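Side-chain contacts in 177aa long conserved hypothetical protein (ST1454) (Sulfolobus tokodaii, PDB 1WOZ), which probably binds ATP and transfers its adenosyl group to a corrinoid, as a PduO-type adenosyltransferase: residues L152-A155 with M156-A160; N139-I142 with I143-L146. All coordinates share one frame; numbering follows the deposited sequence.

Contacts 1 and 2 both lie on helix 140-163 and do not touch; their centres are 21 Å apart, on opposite sides of the chain's centre. Contact 2 holds the helix start and is partly buried. Contact 1 sits further along and is buried almost throughout. Both face helices 48-69, 79-96 and 109-134, so one helix packs against the same three neighbours at two levels. Their chemistry differs with position. Residues 152-160 rely on main-chain bonds and apolar side chains. Residues 139-146 add polar groups: N139 caps the helix, and the hydroxyl of Y145 adds a hydrogen bond on the buried side.

Contact 1 of 2, residues L152-A155 with M156-A160; sequences LLFA and MALVA
The ring of F154 meets L158 obliquely, one turn later on helix 140-163. Its CE1 lies 3.8 Å from CD1 of L158, and its CD1 also comes near that methyl. CG of F154 is anti to the backbone N (chi1 -179°), which stands the ring outward and leans it towards the next turn. R118 of helix 109-134 also touches this ring. L158 in turn meets V99, E168 and W177 in loops.

A second apolar pair joins L152 and M156, a selenomethionine. CD1 of L152 is 4.0 Å from the terminal CE of M156. With CG beside the backbone N and the chain extended beyond it, CE comes to rest against the fork of L152. CG of M156 also lies 3.2 Å from the carbonyl O of L152. L152 packs on helix 79-96, M156 on helix 48-69, and L153 on helices 48-69 and 109-134.

Four main-chain bonds run beneath these side chains. M156 N donates to L152 O at 2.9 Å, and L158 N to F154 O at 3.1 Å. A157 and V159 donate likewise to L153 and A155. The four carbonyls are thus satisfied by the next turn, while the apolar pairs meet polar and apolar residues around them.

Contact 2 of 2, residues N139-I142 with I143-L146; sequences NRMI and IVYL
M141, a selenomethionine, lies across V144 on the side facing helix 79-96. Its CE is 4.2 Å from CG2 of V144, and its SE is as far from CB. Bends at chi2 and chi3 (62° and 15°) curl CE back towards its own CB, turning SE to V144; the last torsion is nearly eclipsed.

The tighter part is the buried side, formed by I142, Y145 and L146. L146 N donates to I142 O at 3.0 Å, and Y145 N to M141 O at 2.9 Å. CG of L146 lies 3.4 Å from I142 O, while I142 CG2 and L146 CD1 approach lightly at 4.3 Å. I142 packs on I64 and L68. The Y145 ring leads away, and its OH bonds E60.

The first turn is looser. R140 is exposed, and its carbonyl O accepts two weak bonds, from V144 N at 3.3 Å and from I143 N. N139 is the N-cap. Its OD1 accepts from M141 N at 2.9 Å, with the donor 55° out of the amide plane. Its ND2 bonds I77 O and D67 OD2. One side chain thus satisfies a first-turn amide and links the helix start to a loop and helix 48-69.

Contact 1 of 2, residues L152-A155 with M156-A160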
loop_
_atom_site.group_PDB
_atom_site.type_symbol
_atom_site.label_atom_id
_atom_site.label_comp_id
_atom_site.label_asym_id
_atom_site.label_seq_id
_atom_site.Cartn_x
_atom_site.Cartn_y
_atom_site.Cartn_z
ATOM N N LEU A 152 -5.262 16.021 8.587
ATOM C CA LEU A 152 -5.069 15.633 9.977
ATOM C C LEU A 152 -3.864 14.670 10.074
ATOM O O LEU A 152 -3.018 14.800 10.964
ATOM C CB LEU A 152 -6.338 14.941 10.520
ATOM C CG LEU A 152 -6.175 14.234 11.870
ATOM C CD1 LEU A 152 -5.696 15.223 12.929
ATOM C CD2 LEU A 152 -7.505 13.579 12.272
ATOM N N LEU A 153 -3.802 13.692 9.172
ATOM C CA LEU A 153 -2.696 12.734 9.179
ATOM C C LEU A 153 -1.352 13.460 8.981
ATOM O O LEU A 153 -0.349 13.100 9.600
ATOM C CB LEU A 153 -2.916 11.682 8.088
ATOM C CG LEU A 153 -4.079 10.701 8.376
ATOM C CD1 LEU A 153 -4.410 9.904 7.120
ATOM C CD2 LEU A 153 -3.703 9.747 9.526
ATOM N N PHE A 154 -1.350 14.457 8.100
ATOM C CA PHE A 154 -0.162 15.277 7.820
ATOM C C PHE A 154 0.255 15.996 9.109
ATOM O O PHE A 154 1.410 15.937 9.523
ATOM C CB PHE A 154 -0.508 16.282 6.709
ATOM C CG PHE A 154 0.640 17.171 6.301
ATOM C CD1 PHE A 154 0.868 18.376 6.952
ATOM C CD2 PHE A 154 1.496 16.799 5.267
ATOM C CE1 PHE A 154 1.942 19.214 6.580
ATOM C CE2 PHE A 154 2.577 17.620 4.879
ATOM C CZ PHE A 154 2.798 18.834 5.542
ATOM N N ALA A 155 -0.696 16.644 9.778
ATOM C CA ALA A 155 -0.364 17.351 11.016
ATOM C C ALA A 155 0.156 16.405 12.074
ATOM O O ALA A 155 1.063 16.750 12.845
ATOM C CB ALA A 155 -1.602 18.119 11.536
HETATM N N MSE A 156 -0.394 15.189 12.112
HETATM C CA MSE A 156 0.073 14.234 13.096
HETATM C C MSE A 156 1.498 13.799 12.784
HETATM O O MSE A 156 2.282 13.579 13.693
HETATM C CB MSE A 156 -0.829 12.992 13.140
HETATM C CG MSE A 156 -2.215 13.232 13.688
HETATM SE SE MSE A 156 -3.113 11.480 13.626
HETATM C CE MSE A 156 -4.656 11.837 14.761
ATOM N N ALA A 157 1.830 13.662 11.504
ATOM C CA ALA A 157 3.181 13.252 11.123
ATOM C C ALA A 157 4.208 14.321 11.537
ATOM O O ALA A 157 5.330 13.990 11.929
ATOM C CB ALA A 157 3.253 12.989 9.598
ATOM N N LEU A 158 3.823 15.597 11.455
ATOM C CA LEU A 158 4.719 16.686 11.882
ATOM C C LEU A 158 4.996 16.572 13.386
ATOM O O LEU A 158 6.142 16.726 13.838
ATOM C CB LEU A 158 4.074 18.060 11.628
ATOM C CG LEU A 158 3.670 18.399 10.191
ATOM C CD1 LEU A 158 3.034 19.788 10.164
ATOM C CD2 LEU A 158 4.903 18.323 9.269
ATOM N N VAL A 159 3.940 16.328 14.162
ATOM C CA VAL A 159 4.088 16.204 15.599
ATOM C C VAL A 159 4.884 14.946 15.951
ATOM O O VAL A 159 5.716 14.970 16.885
ATOM C CB VAL A 159 2.705 16.210 16.318
ATOM C CG1 VAL A 159 2.883 15.832 17.796
ATOM C CG2 VAL A 159 2.078 17.630 16.222
ATOM N N ALA A 160 4.664 13.859 15.203
ATOM C CA ALA A 160 5.414 12.618 15.446
ATOM C C ALA A 160 6.922 12.868 15.329
ATOM O O ALA A 160 7.717 12.391 16.172
ATOM C CB ALA A 160 5.003 11.533 14.432
#

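Contact 2 of 2, residues N139-I142 with I143-L146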
loop_
_atom_site.group_PDB
_atom_site.type_symbol
_atom_site.label_atom_id
_atom_site.label_comp_id
_atom_site.label_asym_id
_atom_site.label_seq_id
_atom_site.Cartn_x
_atom_site.Cartn_y
_atom_site.Cartn_z
ATOM N N ASN A 139 -23.150 10.741 -0.651
ATOM C CA ASN A 139 -23.148 11.916 0.210
ATOM C C ASN A 139 -21.830 12.684 0.015
ATOM O O ASN A 139 -20.753 12.169 0.302
ATOM C CB ASN A 139 -23.308 11.461 1.668
ATOM C CG ASN A 139 -23.264 12.611 2.666
ATOM O OD1 ASN A 139 -23.102 13.780 2.303
ATOM N ND2 ASN A 139 -23.395 12.275 3.936
ATOM N N ARG A 140 -21.930 13.916 -0.481
ATOM C CA ARG A 140 -20.770 14.775 -0.741
ATOM C C ARG A 140 -19.889 15.013 0.497
ATOM O O ARG A 140 -18.680 15.242 0.378
ATOM C CB ARG A 140 -21.270 16.118 -1.301
ATOM C CG ARG A 140 -20.192 17.155 -1.630
ATOM C CD ARG A 140 -19.326 16.730 -2.822
ATOM N NE ARG A 140 -18.341 17.745 -3.218
ATOM C CZ ARG A 140 -18.644 18.954 -3.698
ATOM N NH1 ARG A 140 -19.914 19.316 -3.845
ATOM N NH2 ARG A 140 -17.672 19.797 -4.046
HETATM N N MSE A 141 -20.486 14.957 1.682
HETATM C CA MSE A 141 -19.740 15.176 2.910
HETATM C C MSE A 141 -18.663 14.101 3.128
HETATM O O MSE A 141 -17.719 14.287 3.897
HETATM C CB MSE A 141 -20.682 15.215 4.114
HETATM C CG MSE A 141 -20.103 15.954 5.318
HETATM SE SE MSE A 141 -19.714 17.891 4.972
HETATM C CE MSE A 141 -20.693 18.136 3.373
ATOM N N ILE A 142 -18.821 12.979 2.455
ATOM C CA ILE A 142 -17.866 11.883 2.568
ATOM C C ILE A 142 -16.536 12.291 1.944
ATOM O O ILE A 142 -15.466 12.032 2.505
ATOM C CB ILE A 142 -18.417 10.638 1.873
ATOM C CG1 ILE A 142 -19.550 10.060 2.740
ATOM C CG2 ILE A 142 -17.309 9.586 1.656
ATOM C CD1 ILE A 142 -20.280 8.910 2.072
ATOM N N ILE A 143 -16.606 12.940 0.783
ATOM C CA ILE A 143 -15.389 13.385 0.118
ATOM C C ILE A 143 -14.735 14.474 0.975
ATOM O O ILE A 143 -13.504 14.506 1.133
ATOM C CB ILE A 143 -15.699 13.896 -1.299
ATOM C CG1 ILE A 143 -16.299 12.742 -2.122
ATOM C CG2 ILE A 143 -14.433 14.406 -1.958
ATOM C CD1 ILE A 143 -16.660 13.086 -3.577
ATOM N N VAL A 144 -15.552 15.346 1.562
ATOM C CA VAL A 144 -14.999 16.383 2.432
ATOM C C VAL A 144 -14.289 15.758 3.637
ATOM O O VAL A 144 -13.185 16.199 4.023
ATOM C CB VAL A 144 -16.084 17.339 2.951
ATOM C CG1 VAL A 144 -15.441 18.445 3.796
ATOM C CG2 VAL A 144 -16.838 17.942 1.752
ATOM N N TYR A 145 -14.902 14.727 4.218
ATOM C CA TYR A 145 -14.312 14.060 5.372
ATOM C C TYR A 145 -12.922 13.506 4.986
ATOM O O TYR A 145 -11.930 13.726 5.702
ATOM C CB TYR A 145 -15.212 12.902 5.845
ATOM C CG TYR A 145 -14.730 12.212 7.102
ATOM C CD1 TYR A 145 -15.204 12.591 8.360
ATOM C CD2 TYR A 145 -13.787 11.182 7.039
ATOM C CE1 TYR A 145 -14.756 11.965 9.513
ATOM C CE2 TYR A 145 -13.334 10.549 8.186
ATOM C CZ TYR A 145 -13.815 10.936 9.416
ATOM O OH TYR A 145 -13.374 10.314 10.556
ATOM N N LEU A 146 -12.870 12.811 3.854
ATOM C CA LEU A 146 -11.628 12.213 3.365
ATOM C C LEU A 146 -10.547 13.272 3.127
ATOM O O LEU A 146 -9.375 13.042 3.440
ATOM C CB LEU A 146 -11.903 11.423 2.083
ATOM C CG LEU A 146 -12.680 10.106 2.298
ATOM C CD1 LEU A 146 -13.025 9.522 0.948
ATOM C CD2 LEU A 146 -11.844 9.093 3.147
#